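Local coordinates for D-mannose isomerase (Marinomonas mediterranea, PDB 5X32), which catalyses the reversible isomerization of D-mannose to D-fructose and, less efficiently, that of D-lyxose to D-xylulose, but does not use D-glucose, at residues 27-32 / 48-53; 86-91 / 103-108; 94-99 / 120-125. One frame throughout, in Å; residues are numbered along the deposited sequence.

Contact 1. Residues 27-32 / 48-53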
# COMPACT_ATOMS: atom_id res chain seq x y z
N CYS A 27 -1.12 -5.31 -19.49
CA CYS A 27 -0.07 -5.69 -18.53
C CYS A 27 0.27 -7.17 -18.60
O CYS A 27 1.28 -7.61 -18.04
CB CYS A 27 -0.48 -5.33 -17.11
SG CYS A 27 -1.96 -6.21 -16.63
N ILE A 28 -0.57 -7.94 -19.28
CA ILE A 28 -0.37 -9.38 -19.34
C ILE A 28 0.79 -9.73 -20.26
O ILE A 28 0.79 -9.36 -21.43
CB ILE A 28 -1.62 -10.10 -19.85
CG1 ILE A 28 -2.80 -9.77 -18.95
CG2 ILE A 28 -1.37 -11.61 -19.96
CD1 ILE A 28 -2.60 -10.26 -17.54
N ASP A 29 1.81 -10.37 -19.69
CA ASP A 29 2.91 -10.82 -20.53
C ASP A 29 2.65 -12.29 -20.89
O ASP A 29 2.69 -13.16 -20.02
CB ASP A 29 4.27 -10.66 -19.83
CG ASP A 29 5.43 -11.16 -20.70
OD1 ASP A 29 5.18 -11.46 -21.89
OD2 ASP A 29 6.58 -11.26 -20.21
N PRO A 30 2.38 -12.55 -22.17
CA PRO A 30 2.01 -13.90 -22.62
C PRO A 30 3.08 -14.89 -22.22
O PRO A 30 2.76 -16.03 -21.91
CB PRO A 30 1.91 -13.74 -24.14
CG PRO A 30 1.51 -12.29 -24.31
CD PRO A 30 2.41 -11.60 -23.30
N GLU A 31 4.32 -14.41 -22.15
CA GLU A 31 5.47 -15.17 -21.64
C GLU A 31 5.45 -15.48 -20.17
O GLU A 31 6.19 -16.34 -19.72
CB GLU A 31 6.77 -14.41 -21.91
CG GLU A 31 7.08 -14.18 -23.35
CD GLU A 31 7.49 -15.48 -24.01
OE1 GLU A 31 8.72 -15.75 -24.07
OE2 GLU A 31 6.59 -16.23 -24.46
N GLY A 32 4.66 -14.75 -19.39
CA GLY A 32 4.65 -14.93 -17.95
C GLY A 32 4.68 -13.63 -17.15
O GLY A 32 5.41 -12.69 -17.49
N ASN A 48 10.90 -5.74 -19.85
CA ASN A 48 11.75 -6.73 -19.25
C ASN A 48 11.90 -6.61 -17.75
O ASN A 48 11.69 -7.57 -17.03
CB ASN A 48 13.13 -6.67 -19.90
CG ASN A 48 13.09 -6.98 -21.38
OD1 ASN A 48 12.38 -7.90 -21.82
ND2 ASN A 48 13.84 -6.22 -22.16
N THR A 49 12.20 -5.41 -17.27
CA THR A 49 12.46 -5.25 -15.86
C THR A 49 11.22 -5.49 -15.03
O THR A 49 10.16 -4.92 -15.28
CB THR A 49 13.02 -3.86 -15.59
OG1 THR A 49 14.22 -3.70 -16.36
CG2 THR A 49 13.36 -3.69 -14.11
N ARG A 50 11.36 -6.34 -14.03
CA ARG A 50 10.26 -6.63 -13.14
C ARG A 50 10.65 -6.63 -11.69
O ARG A 50 11.76 -7.02 -11.30
CB ARG A 50 9.59 -7.95 -13.52
CG ARG A 50 8.75 -7.73 -14.75
CD ARG A 50 8.48 -8.96 -15.53
NE ARG A 50 8.34 -8.63 -16.94
CZ ARG A 50 7.49 -9.25 -17.75
NH1 ARG A 50 6.70 -10.20 -17.28
NH2 ARG A 50 7.43 -8.89 -19.02
N HIS A 51 9.70 -6.15 -10.90
CA HIS A 51 9.91 -5.93 -9.48
C HIS A 51 8.88 -6.70 -8.69
O HIS A 51 7.70 -6.74 -9.05
CB HIS A 51 9.81 -4.44 -9.16
CG HIS A 51 10.34 -4.08 -7.81
ND1 HIS A 51 9.74 -4.49 -6.64
CD2 HIS A 51 11.40 -3.32 -7.44
CE1 HIS A 51 10.43 -4.04 -5.61
NE2 HIS A 51 11.44 -3.32 -6.07
N LEU A 52 9.33 -7.28 -7.58
CA LEU A 52 8.47 -8.09 -6.75
C LEU A 52 7.22 -7.31 -6.33
O LEU A 52 6.12 -7.88 -6.33
CB LEU A 52 9.24 -8.55 -5.52
CG LEU A 52 8.50 -9.46 -4.55
CD1 LEU A 52 8.14 -10.79 -5.26
CD2 LEU A 52 9.34 -9.66 -3.32
N VAL A 53 7.37 -6.02 -6.03
CA VAL A 53 6.25 -5.21 -5.55
C VAL A 53 5.15 -5.07 -6.62
O VAL A 53 3.97 -5.17 -6.31
CB VAL A 53 6.72 -3.81 -5.04
CG1 VAL A 53 5.54 -2.90 -4.65
CG2 VAL A 53 7.65 -3.97 -3.85

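Contact 2. Residues 86-91 / 103-108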
# COMPACT_ATOMS: atom_id res chain seq x y z
N ARG A 86 5.55 -17.56 -8.15
CA ARG A 86 6.13 -18.76 -7.54
C ARG A 86 7.22 -19.43 -8.37
O ARG A 86 8.12 -20.05 -7.83
CB ARG A 86 5.02 -19.77 -7.27
CG ARG A 86 3.87 -19.19 -6.49
CD ARG A 86 3.23 -20.27 -5.69
NE ARG A 86 4.14 -20.69 -4.65
CZ ARG A 86 4.26 -21.94 -4.24
NH1 ARG A 86 3.54 -22.90 -4.81
NH2 ARG A 86 5.13 -22.23 -3.27
N GLN A 87 7.17 -19.28 -9.69
CA GLN A 87 8.14 -19.98 -10.53
C GLN A 87 9.34 -19.13 -10.91
O GLN A 87 10.42 -19.66 -11.19
CB GLN A 87 7.44 -20.51 -11.77
CG GLN A 87 6.20 -21.30 -11.40
CD GLN A 87 5.39 -21.75 -12.60
OE1 GLN A 87 5.72 -21.44 -13.75
NE2 GLN A 87 4.30 -22.47 -12.33
N ARG A 88 9.15 -17.81 -10.92
CA ARG A 88 10.22 -16.92 -11.34
C ARG A 88 10.78 -16.16 -10.15
O ARG A 88 12.01 -16.03 -10.04
CB ARG A 88 9.71 -15.94 -12.41
CG ARG A 88 10.78 -15.02 -12.92
CD ARG A 88 12.01 -15.77 -13.27
NE ARG A 88 13.06 -14.92 -13.83
CZ ARG A 88 14.08 -14.49 -13.10
NH1 ARG A 88 14.16 -14.84 -11.83
NH2 ARG A 88 15.02 -13.72 -13.65
N HIS A 89 9.90 -15.65 -9.29
CA HIS A 89 10.35 -14.83 -8.17
C HIS A 89 10.81 -15.67 -7.00
O HIS A 89 11.80 -15.34 -6.33
CB HIS A 89 9.26 -13.84 -7.70
CG HIS A 89 9.24 -12.57 -8.47
ND1 HIS A 89 10.17 -11.57 -8.28
CD2 HIS A 89 8.41 -12.12 -9.44
CE1 HIS A 89 9.93 -10.57 -9.10
NE2 HIS A 89 8.86 -10.88 -9.82
N GLN A 90 10.09 -16.76 -6.74
CA GLN A 90 10.40 -17.56 -5.56
C GLN A 90 11.61 -18.42 -5.84
O GLN A 90 11.52 -19.45 -6.50
CB GLN A 90 9.24 -18.46 -5.15
CG GLN A 90 9.39 -19.00 -3.72
CD GLN A 90 8.39 -20.10 -3.39
OE1 GLN A 90 7.60 -20.52 -4.24
NE2 GLN A 90 8.41 -20.55 -2.15
N SER A 91 12.74 -17.99 -5.30
CA SER A 91 13.99 -18.71 -5.43
C SER A 91 14.21 -19.79 -4.39
O SER A 91 13.45 -19.97 -3.44
CB SER A 91 15.18 -17.75 -5.37
OG SER A 91 15.41 -17.32 -4.04
N GLY A 103 15.71 -13.72 -17.79
CA GLY A 103 16.11 -14.88 -17.04
C GLY A 103 17.19 -14.55 -16.03
O GLY A 103 17.66 -15.43 -15.31
N THR A 104 17.59 -13.28 -15.97
CA THR A 104 18.61 -12.83 -15.04
C THR A 104 18.04 -12.12 -13.79
O THR A 104 17.16 -11.27 -13.89
CB THR A 104 19.59 -11.87 -15.73
OG1 THR A 104 20.19 -12.53 -16.84
CG2 THR A 104 20.68 -11.43 -14.77
N ASN A 105 18.55 -12.47 -12.62
CA ASN A 105 18.23 -11.71 -11.42
C ASN A 105 19.15 -10.52 -11.25
O ASN A 105 20.37 -10.65 -11.32
CB ASN A 105 18.31 -12.58 -10.17
CG ASN A 105 17.36 -13.75 -10.20
OD1 ASN A 105 16.48 -13.85 -11.06
ND2 ASN A 105 17.48 -14.61 -9.21
N LEU A 106 18.54 -9.36 -10.99
CA LEU A 106 19.28 -8.12 -10.82
C LEU A 106 19.55 -7.86 -9.35
O LEU A 106 20.62 -7.37 -8.97
CB LEU A 106 18.50 -6.95 -11.39
CG LEU A 106 18.19 -6.91 -12.88
CD1 LEU A 106 17.31 -5.70 -13.15
CD2 LEU A 106 19.46 -6.87 -13.71
N ASP A 107 18.54 -8.17 -8.53
CA ASP A 107 18.64 -7.98 -7.10
C ASP A 107 17.96 -9.13 -6.35
O ASP A 107 16.75 -9.36 -6.53
CB ASP A 107 18.02 -6.64 -6.70
CG ASP A 107 18.55 -6.13 -5.38
OD1 ASP A 107 19.28 -6.88 -4.71
OD2 ASP A 107 18.27 -4.96 -5.04
N GLU A 108 18.73 -9.82 -5.52
CA GLU A 108 18.22 -10.98 -4.81
C GLU A 108 18.13 -10.71 -3.31
O GLU A 108 17.86 -11.61 -2.52
CB GLU A 108 19.11 -12.20 -5.07
CG GLU A 108 19.26 -12.52 -6.55
CD GLU A 108 20.00 -13.83 -6.80
OE1 GLU A 108 21.07 -13.81 -7.45
OE2 GLU A 108 19.49 -14.87 -6.34

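Contact 3. Residues 94-99 / 120-125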
# COMPACT_ATOMS: atom_id res chain seq x y z
N GLY A 94 13.84 -19.94 -0.44
CA GLY A 94 12.55 -19.53 0.10
C GLY A 94 12.33 -18.02 -0.01
O GLY A 94 11.23 -17.54 0.22
N GLY A 95 13.40 -17.29 -0.33
CA GLY A 95 13.32 -15.85 -0.46
C GLY A 95 12.81 -15.51 -1.85
O GLY A 95 12.69 -16.39 -2.69
N TYR A 96 12.51 -14.23 -2.08
CA TYR A 96 11.98 -13.81 -3.37
C TYR A 96 12.88 -12.81 -4.05
O TYR A 96 13.41 -11.90 -3.42
CB TYR A 96 10.58 -13.22 -3.22
CG TYR A 96 9.54 -14.25 -2.85
CD1 TYR A 96 9.48 -14.78 -1.56
CD2 TYR A 96 8.62 -14.70 -3.79
CE1 TYR A 96 8.54 -15.73 -1.21
CE2 TYR A 96 7.67 -15.65 -3.45
CZ TYR A 96 7.63 -16.16 -2.16
OH TYR A 96 6.68 -17.10 -1.81
N VAL A 97 13.07 -13.02 -5.35
CA VAL A 97 13.86 -12.11 -6.17
C VAL A 97 13.21 -10.71 -6.15
O VAL A 97 12.01 -10.56 -6.42
CB VAL A 97 13.99 -12.65 -7.62
CG1 VAL A 97 14.73 -11.66 -8.51
CG2 VAL A 97 14.70 -14.00 -7.60
N TRP A 98 13.99 -9.71 -5.77
CA TRP A 98 13.52 -8.34 -5.61
C TRP A 98 13.41 -7.68 -6.97
O TRP A 98 12.40 -7.05 -7.30
CB TRP A 98 14.45 -7.58 -4.67
CG TRP A 98 14.09 -6.17 -4.30
CD1 TRP A 98 14.76 -5.03 -4.65
CD2 TRP A 98 12.98 -5.75 -3.51
NE1 TRP A 98 14.15 -3.94 -4.11
CE2 TRP A 98 13.05 -4.35 -3.40
CE3 TRP A 98 11.94 -6.43 -2.86
CZ2 TRP A 98 12.11 -3.61 -2.69
CZ3 TRP A 98 11.00 -5.69 -2.17
CH2 TRP A 98 11.10 -4.29 -2.09
N LEU A 99 14.45 -7.87 -7.79
CA LEU A 99 14.42 -7.27 -9.11
C LEU A 99 15.03 -8.18 -10.18
O LEU A 99 16.08 -8.79 -9.95
CB LEU A 99 15.17 -5.94 -9.09
CG LEU A 99 14.81 -4.99 -10.21
CD1 LEU A 99 13.39 -4.44 -10.00
CD2 LEU A 99 15.82 -3.88 -10.34
N LEU A 120 0.41 -10.64 1.24
CA LEU A 120 -0.81 -10.00 0.75
C LEU A 120 -1.34 -10.71 -0.50
O LEU A 120 -2.54 -11.05 -0.59
CB LEU A 120 -0.55 -8.53 0.45
CG LEU A 120 -1.78 -7.75 0.00
CD1 LEU A 120 -2.74 -7.52 1.16
CD2 LEU A 120 -1.39 -6.45 -0.69
N ALA A 121 -0.43 -10.94 -1.44
CA ALA A 121 -0.78 -11.64 -2.68
C ALA A 121 -1.30 -13.05 -2.39
O ALA A 121 -2.30 -13.46 -2.97
CB ALA A 121 0.42 -11.69 -3.62
N TYR A 122 -0.65 -13.78 -1.48
CA TYR A 122 -1.15 -15.13 -1.16
C TYR A 122 -2.53 -15.09 -0.52
O TYR A 122 -3.36 -15.95 -0.85
CB TYR A 122 -0.17 -15.91 -0.27
CG TYR A 122 1.07 -16.36 -1.02
CD1 TYR A 122 1.04 -16.49 -2.40
CD2 TYR A 122 2.28 -16.59 -0.37
CE1 TYR A 122 2.15 -16.87 -3.11
CE2 TYR A 122 3.41 -16.97 -1.07
CZ TYR A 122 3.34 -17.11 -2.45
OH TYR A 122 4.44 -17.48 -3.18
N SER A 123 -2.79 -14.10 0.35
CA SER A 123 -4.14 -13.94 0.91
C SER A 123 -5.13 -13.85 -0.23
O SER A 123 -6.09 -14.61 -0.29
CB SER A 123 -4.26 -12.68 1.77
OG SER A 123 -3.39 -12.70 2.87
N ASN A 124 -4.85 -12.97 -1.18
CA ASN A 124 -5.80 -12.79 -2.27
C ASN A 124 -5.99 -14.07 -3.10
O ASN A 124 -7.12 -14.41 -3.52
CB ASN A 124 -5.38 -11.61 -3.13
CG ASN A 124 -5.82 -10.30 -2.52
OD1 ASN A 124 -6.93 -9.83 -2.77
ND2 ASN A 124 -4.97 -9.72 -1.66
N ALA A 125 -4.88 -14.78 -3.32
CA ALA A 125 -4.94 -16.08 -3.98
C ALA A 125 -5.93 -16.99 -3.25
O ALA A 125 -6.81 -17.59 -3.86
CB ALA A 125 -3.57 -16.73 -4.04

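Contact 1. Residues 27-32 / 48-53
D29 and R50 meet almost at a right angle, the short acid of the loop after helix 9-23 standing across the end of the long arginine that strand 49-51 sends out. The carboxylate and guanidinium planes are 64° apart, far from a coplanar pair, and a single oxygen, OD2, takes both nitrogens. D29 OD2 sits 2.8 Å from R50 NH2 in a hydrogen-bonded salt bridge. A weak bond of 3.1 Å links R50 NH1 to D29 OD2. From the acid's side, NH2 arrives above the carboxylate plane. The same NH1 also gives a weak bond to the backbone at G32 O, 2.8 Å away, which lies at the guanidinium edge as OD2 does. R50 can span the gap because its chain runs extended from CG to NE.

The second oxygen of D29 faces its own loop. With CG swung opposite the backbone N (chi1 179°), OD1 accepts from E31 N at 3.1 Å, forming an Asx turn, and G32 N returns to D29 O to close a type I beta turn over the same residues. One side chain thus shapes the loop and joins it to the strand. With alanine in place of D29, R50 would probably lose its carboxylate mate and E31 N the acceptor that makes the turn, leaving the loop less tied to the strand.

Around the pair, F35 touches both side chains and Y84 of helix 72-89 packs on R50, whose NH2 has a second acceptor in P47 O. Both ions are buried; the positive charge is met by one carboxylate and two backbone carbonyls, a setting likely to favour ionised D29 and to fix where the guanidinium lies.

Contact 2. Residues 86-91 / 103-108
R88 reaches from the last turn of helix 72-89 to N105 and the backbone around G103, tying a helix of the (alpha/alpha)6 barrel characteristic of the N-acylglucosamine 2-epimerase family to a beta-hairpin at the barrel's end. The hairpin is made by strands 99-101 and 104-111, and G103 belongs to its tight connection.

Hydrogen bonding carries most of the contact. R88 grips N105 end-on, with both terminal nitrogens on one atom: NH1 lies 2.6 Å from N105 OD1, with an N-H to oxygen angle of 153°, and NH2 lies 3.0 Å from the same N105 OD1. Guanidinium and amide are nearly coplanar, their planes 25° apart, and OD1 stays close to the guanidinium plane for both bonds. Outside the two segments, R88 NH2 has a further acceptor in G102 O, so R88 holds the connection through the G102 carbonyl and the following strand through the N105 side chain.

Packing is slighter. The R88 side chain rests on L100 of strand 99-101. The arginine attains this position by a kink at chi2 (48°), which carries its end nearer the hairpin than the direction of its CB would suggest; N105, on its part, packs against V97.

As for the setting, just past N105 the strand turns a corner, and a classic beta bulge sets L106 and D107 opposite L99. The helix terminus has its own tie to the strand region, since H89 ND1 is hydrogen-bonded to V97 O.

This is a surface contact, and its charged member is matched by neutral oxygens. At N105 OD1 the two donors differ in approach: NH2 comes nearly along the C=O axis, NH1 farther off it but in the carbonyl plane.

Contact 3. Residues 94-99 / 120-125
In both Y96 and Y122 the first torsion places CG opposite the carbonyl carbon and beside the backbone N (chi1 -70° and -73°), and from these alike settings the two phenols reach for one another from opposite directions. The backbones stay well apart: no CA of one segment comes closer than 13.0 Å to one of the other (Y96 CA to A121 CA), and it is the two tyrosine side chains that span the gap.

Where they meet, Y96 OH and Y122 OH share a hydrogen bond of 2.7 Å, and either could be the donor. Each hydroxyl lies at the edge of the other ring, near its plane. The rings meet at their edges through the hydroxyls, with Y96 CZ and Y122 CZ 4.4 Å apart. Buried as both residues are, each phenol finds in the other a polar mate for its oxygen.

The tyrosine pair joins the loop before strand 99-101 to helix 112-127. L85 of helix 72-89 touches both tyrosine side chains, R86 of the same helix touches Y122, and W136 of helix 133-147 meets Y122 obliquely; L52 of helix 52-69 packs on Y96, and I59 of that helix on A121. The hydroxyl pair is thus set among helices 52-69, 72-89 and 133-147, beside the helix that carries Y122.

Overall arrangement
Contacts 1 and 3 are buried, contact 2 lies at the surface, and the chemistry follows that division only in part. Burial accompanies an ion pair in contact 1 but a neutral hydroxyl pair in contact 3, whereas the surface arginine of contact 2 is met by an amide oxygen and the carbonyl of G102. Contacts 1 and 2 each bring an arginine to bear at the same antiparallel sheet, one sent out from strand 49-51, the other arriving from helix 72-89. Contact 3 leads from the loop entering strand 99-101 of that sheet to helix 112-127. L52 N and W98 O join contacts 1 and 3; contacts 2 and 3 alternate along the chain and meet at L106 N and L99 O.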